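Local structure of Cys-Gly metallodipeptidase DUG1 (Saccharomyces cerevisiae, 4G1P) at residues G214-N219 / R348-M353; L98-Y103 / G169-G174. The protein hydrolyses the dipeptide Cys-Gly as a metal-dependent homodimeric peptidase and serves as the catalytic component of the complex that degrades glutathione. All blocks are in the same frame, centred on the assembly; numbering follows the deposited sequence.

In the fold
Both contacts are buried and face, from different sheets, the pocket holding a cysteine and a glycine, the two halves of the Cys-Gly substrate; their centres lie about 19 Å apart, their nearest atoms about 8 Å. Contact 2 joins the end of strand 96-102, within the six-stranded mixed sheet of the catalytic domain, to the loop after strand 162-168. Contact 1 pairs strands 210-226 and 340-349 in the sheet of the lid domain. They share no secondary-structure element. Their chemistry follows their place: contact 1 combines backbone hydrogen bonds with two arginines, one gripping the bound cysteine, whereas contact 2 stacks carboxylate and methylene groups on aromatic rings beside zinc and the bound glycine.

Contact 1 (G214-N219 / R348-M353); sequences GLRGCN and RTVPDM. With CYS (cysteine), chain E.
Arg216 lays its guanidinium over the aliphatic start of Arg348: CB of Arg348 sits over one face, toward the rim, 3.7 Å from Arg216 NE. The two side chains cross at about a right angle, yet their guanidinium planes are only 18° apart. Lower on the Arg216 chain, CG meets Val350 CG1 at 4.1 Å, the two side chains running alongside each other. The charged end of Arg216 is held by the carbonyl O of Tyr316 and by that of Gly238 of the second subunit. At Gly217 the backbones pair: its N donates to Thr349 O (2.9 Å), and its O accepts from Thr349 N (3.0 Å), a donor that stands above the carbonyl plane. Gly217 has no side chain, and a CB there would collide with Thr349 OG1, which lies against its CA. Cys218 carries SG anti to its backbone N and beside the carbonyl carbon (chi1 -172°), which sets the sulfur over the centre of the Arg348 guanidinium, 3.9 Å from CZ, and 3.7 Å from SG of the bound cysteine. Arg348 itself bends at chi2 (-70°), and its NH1 reaches O of the bound cysteine in a nearly straight hydrogen bond of 2.9 Å; Ser234 OG of the second subunit accepts from NH2, a bond across the dimer likely to steady the guanidinium. A leucine in place of Arg348 would probably leave the cysteine carbonyl without this donor and Ser234 of the other subunit without its partner. Asn219 closes the segment against the methyl of Thr349. Around the pair, strand 378-391 flanks strand 210-226 through backbone bonds such as Cys218 with Gly387, helix 355-371 packs Leu358 on Asn219 and Thr349, and strand 318-325 brings Ser318 against both arginines.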
loop_
_atom_site.group_PDB
_atom_site.type_symbol
_atom_site.label_atom_id
_atom_site.label_comp_id
_atom_site.label_asym_id
_atom_site.label_seq_id
_atom_site.Cartn_x
_atom_site.Cartn_y
_atom_site.Cartn_z
ATOM N N GLY A 214 8.746 -6.627 -32.645
ATOM C CA GLY A 214 7.463 -6.095 -32.192
ATOM C C GLY A 214 7.288 -5.852 -30.698
ATOM O O GLY A 214 7.695 -6.663 -29.867
ATOM N N LEU A 215 6.660 -4.735 -30.351
ATOM C CA LEU A 215 6.375 -4.423 -28.953
ATOM C C LEU A 215 4.904 -4.130 -28.736
ATOM O O LEU A 215 4.260 -3.491 -29.565
ATOM C CB LEU A 215 7.150 -3.185 -28.520
ATOM C CG LEU A 215 8.662 -3.282 -28.434
ATOM C CD1 LEU A 215 9.235 -1.912 -28.629
ATOM C CD2 LEU A 215 9.049 -3.833 -27.085
ATOM N N ARG A 216 4.371 -4.569 -27.602
ATOM C CA ARG A 216 3.046 -4.130 -27.207
ATOM C C ARG A 216 3.159 -2.737 -26.633
ATOM O O ARG A 216 4.178 -2.388 -26.051
ATOM C CB ARG A 216 2.504 -5.006 -26.107
ATOM C CG ARG A 216 2.023 -6.351 -26.494
ATOM C CD ARG A 216 2.122 -7.154 -25.245
ATOM N NE ARG A 216 0.969 -7.974 -24.958
ATOM C CZ ARG A 216 0.854 -8.702 -23.856
ATOM N NH1 ARG A 216 1.817 -8.680 -22.951
ATOM N NH2 ARG A 216 -0.219 -9.455 -23.665
ATOM N N GLY A 217 2.103 -1.950 -26.772
ATOM C CA GLY A 217 2.044 -0.675 -26.096
ATOM C C GLY A 217 1.524 -0.856 -24.676
ATOM O O GLY A 217 1.294 -1.975 -24.205
ATOM N N CYS A 218 1.339 0.255 -23.985
ATOM C CA CYS A 218 0.881 0.203 -22.610
ATOM C C CYS A 218 0.076 1.450 -22.231
ATOM O O CYS A 218 0.537 2.583 -22.385
ATOM C CB CYS A 218 2.064 -0.009 -21.649
ATOM S SG CYS A 218 1.559 -0.315 -19.925
ATOM N N ASN A 219 -1.142 1.229 -21.758
ATOM C CA ASN A 219 -1.960 2.315 -21.242
ATOM C C ASN A 219 -2.171 2.110 -19.752
ATOM O O ASN A 219 -2.716 1.087 -19.327
ATOM C CB ASN A 219 -3.297 2.400 -21.987
ATOM C CG ASN A 219 -3.169 3.078 -23.345
ATOM O OD1 ASN A 219 -2.100 3.072 -23.954
ATOM N ND2 ASN A 219 -4.254 3.680 -23.814
ATOM N N ARG A 348 -2.029 -3.764 -21.995
ATOM C CA ARG A 348 -1.021 -3.916 -23.034
ATOM C C ARG A 348 -1.700 -3.860 -24.390
ATOM O O ARG A 348 -2.548 -4.687 -24.702
ATOM C CB ARG A 348 -0.266 -5.231 -22.859
ATOM C CG ARG A 348 0.563 -5.302 -21.571
ATOM C CD ARG A 348 1.768 -4.375 -21.598
ATOM N NE ARG A 348 2.386 -4.286 -20.282
ATOM C CZ ARG A 348 3.527 -3.651 -20.010
ATOM N NH1 ARG A 348 4.235 -3.061 -20.974
ATOM N NH2 ARG A 348 3.975 -3.632 -18.757
ATOM N N THR A 349 -1.345 -2.869 -25.194
ATOM C CA THR A 349 -2.015 -2.699 -26.475
ATOM C C THR A 349 -1.309 -3.413 -27.628
ATOM O O THR A 349 -0.096 -3.597 -27.623
ATOM C CB THR A 349 -2.190 -1.223 -26.813
ATOM O OG1 THR A 349 -0.910 -0.647 -27.051
ATOM C CG2 THR A 349 -2.845 -0.492 -25.648
ATOM N N VAL A 350 -2.099 -3.824 -28.609
ATOM C CA VAL A 350 -1.602 -4.493 -29.795
ATOM C C VAL A 350 -2.232 -3.809 -30.989
ATOM O O VAL A 350 -3.145 -2.999 -30.826
ATOM C CB VAL A 350 -2.031 -5.953 -29.798
ATOM C CG1 VAL A 350 -1.445 -6.686 -28.590
ATOM C CG2 VAL A 350 -3.544 -6.043 -29.816
ATOM N N PRO A 351 -1.750 -4.112 -32.206
ATOM C CA PRO A 351 -2.525 -3.608 -33.342
ATOM C C PRO A 351 -3.883 -4.329 -33.423
ATOM O O PRO A 351 -3.969 -5.521 -33.120
ATOM C CB PRO A 351 -1.642 -3.952 -34.538
ATOM C CG PRO A 351 -0.797 -5.098 -34.065
ATOM C CD PRO A 351 -0.523 -4.808 -32.638
ATOM N N ASP A 352 -4.932 -3.610 -33.801
ATOM C CA ASP A 352 -4.822 -2.202 -34.154
ATOM C C ASP A 352 -5.545 -1.326 -33.141
ATOM O O ASP A 352 -6.442 -0.579 -33.513
ATOM C CB ASP A 352 -5.433 -1.953 -35.539
ATOM C CG ASP A 352 -5.090 -3.050 -36.545
ATOM O OD1 ASP A 352 -3.890 -3.359 -36.725
ATOM O OD2 ASP A 352 -6.032 -3.612 -37.147
ATOM N N MET A 353 -5.159 -1.403 -31.870
ATOM C CA MET A 353 -5.844 -0.639 -30.824
ATOM C C MET A 353 -5.458 0.843 -30.828
ATOM O O MET A 353 -4.281 1.178 -30.761
ATOM C CB MET A 353 -5.563 -1.260 -29.454
ATOM C CG MET A 353 -6.105 -2.660 -29.319
ATOM S SD MET A 353 -5.461 -3.555 -27.897
ATOM C CE MET A 353 -6.063 -2.516 -26.560
HETATM N N CYS E . 8.227 -0.496 -18.057
HETATM C CA CYS E . 6.798 -0.311 -18.214
HETATM C C CYS E . 6.214 -1.532 -18.928
HETATM O O CYS E . 6.663 -1.908 -20.011
HETATM C CB CYS E . 6.498 0.991 -18.962
HETATM S SG CYS E . 4.777 1.341 -19.157
#

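Contact 2 (L98-Y103 / G169-G174). With ZN (zinc ion), chain B; GLY (glycine), chain D.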
loop_
_atom_site.group_PDB
_atom_site.type_symbol
_atom_site.label_atom_id
_atom_site.label_comp_id
_atom_site.label_asym_id
_atom_site.label_seq_id
_atom_site.Cartn_x
_atom_site.Cartn_y
_atom_site.Cartn_z
ATOM N N LEU A 98 21.943 5.512 -34.355
ATOM C CA LEU A 98 21.507 6.074 -33.086
ATOM C C LEU A 98 21.152 4.928 -32.153
ATOM O O LEU A 98 20.357 4.038 -32.514
ATOM C CB LEU A 98 20.303 6.994 -33.286
ATOM C CG LEU A 98 19.594 7.518 -32.031
ATOM C CD1 LEU A 98 20.596 8.111 -31.093
ATOM C CD2 LEU A 98 18.585 8.575 -32.386
ATOM N N VAL A 99 21.763 4.930 -30.968
ATOM C CA VAL A 99 21.376 3.974 -29.936
ATOM C C VAL A 99 20.673 4.669 -28.786
ATOM O O VAL A 99 21.105 5.722 -28.315
ATOM C CB VAL A 99 22.562 3.122 -29.413
ATOM C CG1 VAL A 99 23.102 2.243 -30.522
ATOM C CG2 VAL A 99 23.664 4.000 -28.827
ATOM N N TYR A 100 19.575 4.062 -28.350
ATOM C CA TYR A 100 18.774 4.567 -27.242
ATOM C C TYR A 100 18.722 3.553 -26.110
ATOM O O TYR A 100 18.676 2.335 -26.349
ATOM C CB TYR A 100 17.357 4.838 -27.723
ATOM C CG TYR A 100 16.316 4.869 -26.627
ATOM C CD1 TYR A 100 15.703 3.697 -26.177
ATOM C CD2 TYR A 100 15.919 6.073 -26.065
ATOM C CE1 TYR A 100 14.766 3.726 -25.180
ATOM C CE2 TYR A 100 14.967 6.111 -25.079
ATOM C CZ TYR A 100 14.395 4.938 -24.640
ATOM O OH TYR A 100 13.447 4.986 -23.659
ATOM N N GLY A 101 18.696 4.068 -24.881
ATOM C CA GLY A 101 18.517 3.267 -23.684
ATOM C C GLY A 101 18.078 4.167 -22.541
ATOM O O GLY A 101 17.807 5.357 -22.736
ATOM N N HIS A 102 18.007 3.626 -21.336
ATOM C CA HIS A 102 17.575 4.453 -20.227
ATOM C C HIS A 102 18.322 4.163 -18.948
ATOM O O HIS A 102 18.597 3.005 -18.612
ATOM C CB HIS A 102 16.060 4.367 -20.020
ATOM C CG HIS A 102 15.569 3.041 -19.519
ATOM N ND1 HIS A 102 15.484 2.736 -18.176
ATOM C CD2 HIS A 102 15.077 1.964 -20.182
ATOM C CE1 HIS A 102 14.991 1.516 -18.038
ATOM N NE2 HIS A 102 14.732 1.029 -19.240
ATOM N N TYR A 103 18.641 5.233 -18.232
ATOM C CA TYR A 103 19.479 5.113 -17.054
ATOM C C TYR A 103 18.743 5.177 -15.718
ATOM O O TYR A 103 19.366 4.992 -14.676
ATOM C CB TYR A 103 20.596 6.136 -17.095
ATOM C CG TYR A 103 20.156 7.577 -17.110
ATOM C CD1 TYR A 103 19.775 8.220 -15.935
ATOM C CD2 TYR A 103 20.169 8.323 -18.294
ATOM C CE1 TYR A 103 19.388 9.558 -15.935
ATOM C CE2 TYR A 103 19.791 9.659 -18.301
ATOM C CZ TYR A 103 19.403 10.272 -17.110
ATOM O OH TYR A 103 19.030 11.594 -17.094
ATOM N N GLY A 169 16.204 9.303 -18.740
ATOM C CA GLY A 169 16.107 8.880 -17.354
ATOM C C GLY A 169 14.683 8.948 -16.816
ATOM O O GLY A 169 14.463 9.124 -15.612
ATOM N N MET A 170 13.709 8.801 -17.709
ATOM C CA MET A 170 12.314 8.774 -17.299
ATOM C C MET A 170 11.581 7.570 -17.875
ATOM O O MET A 170 10.352 7.555 -17.917
ATOM C CB MET A 170 11.589 10.062 -17.716
ATOM C CG MET A 170 11.830 11.267 -16.808
ATOM S SD MET A 170 11.233 11.034 -15.120
ATOM C CE MET A 170 9.491 11.352 -15.300
ATOM N N GLU A 171 12.320 6.557 -18.320
ATOM C CA GLU A 171 11.667 5.428 -18.988
ATOM C C GLU A 171 10.724 4.677 -18.056
ATOM O O GLU A 171 9.658 4.239 -18.473
ATOM C CB GLU A 171 12.684 4.471 -19.602
ATOM C CG GLU A 171 12.151 3.625 -20.750
ATOM C CD GLU A 171 11.643 2.244 -20.319
ATOM O OE1 GLU A 171 11.611 1.954 -19.098
ATOM O OE2 GLU A 171 11.272 1.447 -21.216
ATOM N N GLU A 172 11.111 4.552 -16.792
ATOM C CA GLU A 172 10.287 3.836 -15.825
ATOM C C GLU A 172 9.167 4.729 -15.281
ATOM O O GLU A 172 8.421 4.327 -14.390
ATOM C CB GLU A 172 11.148 3.284 -14.675
ATOM C CG GLU A 172 12.324 2.412 -15.107
ATOM C CD GLU A 172 11.892 1.023 -15.572
ATOM O OE1 GLU A 172 10.678 0.730 -15.560
ATOM O OE2 GLU A 172 12.769 0.219 -15.953
ATOM N N SER A 173 9.058 5.932 -15.833
ATOM C CA SER A 173 8.087 6.917 -15.383
ATOM C C SER A 173 7.420 7.625 -16.572
ATOM O O SER A 173 7.239 8.850 -16.569
ATOM C CB SER A 173 8.762 7.942 -14.463
ATOM O OG SER A 173 9.436 7.308 -13.387
ATOM N N GLY A 174 7.075 6.847 -17.596
ATOM C CA GLY A 174 6.336 7.364 -18.737
ATOM C C GLY A 174 7.133 8.007 -19.860
ATOM O O GLY A 174 6.536 8.473 -20.825
HETATM ZN ZN ZN B . 11.681 -1.334 -16.797
HETATM N N GLY D . 10.279 -2.457 -18.662
HETATM C CA GLY D . 10.443 -1.022 -18.787
HETATM C C GLY D . 9.066 -0.493 -19.086
HETATM O O GLY D . 8.761 -0.114 -20.213
#
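His102 and Glu171 form the dense part of this contact. The Glu171 methylene lies over one face of the imidazole in a CH-pi contact, CB 3.5 Å from the ring centroid, and the carboxylate continues above it, its plane 2° from the ring's. With CG anti to the backbone N and a bend at chi2 (-94°), the chain lays its carboxylate parallel to the ring. Tyr100 OH, hydrogen-bonded to Glu168, touches the same chain, 3.5 Å from Glu171 CG. A second face contact lies one residue beyond His102: CA of Gly169 is 3.7 Å from the centroid of the Tyr103 ring, whose OH bonds the carbonyl O of Pro82. Glu172 is held more lightly by the strand. Its carboxylate stands nearly perpendicular to the imidazole, OE2 3.3 Å from His102 CE1, and turns to zinc, which OE2 binds at 2.1 Å and OE1 more distantly at 2.6 Å; OE1 accepts from Gln106 NE2. Beyond it the loop turns away from strand 96-102, with Ser173 and Gly174 partly exposed. Asp137, His450 and the N atom of the bound glycine complete the zinc site; Asp104 accepts from the backbone N of both glutamates and, through its backbone O, from His102 ND1. The arrangement is the metal centre of an M20 peptidase: Glu171, beside the bound glycine, is probably the proton acceptor, and His102 probably serves the second zinc, as in relatives.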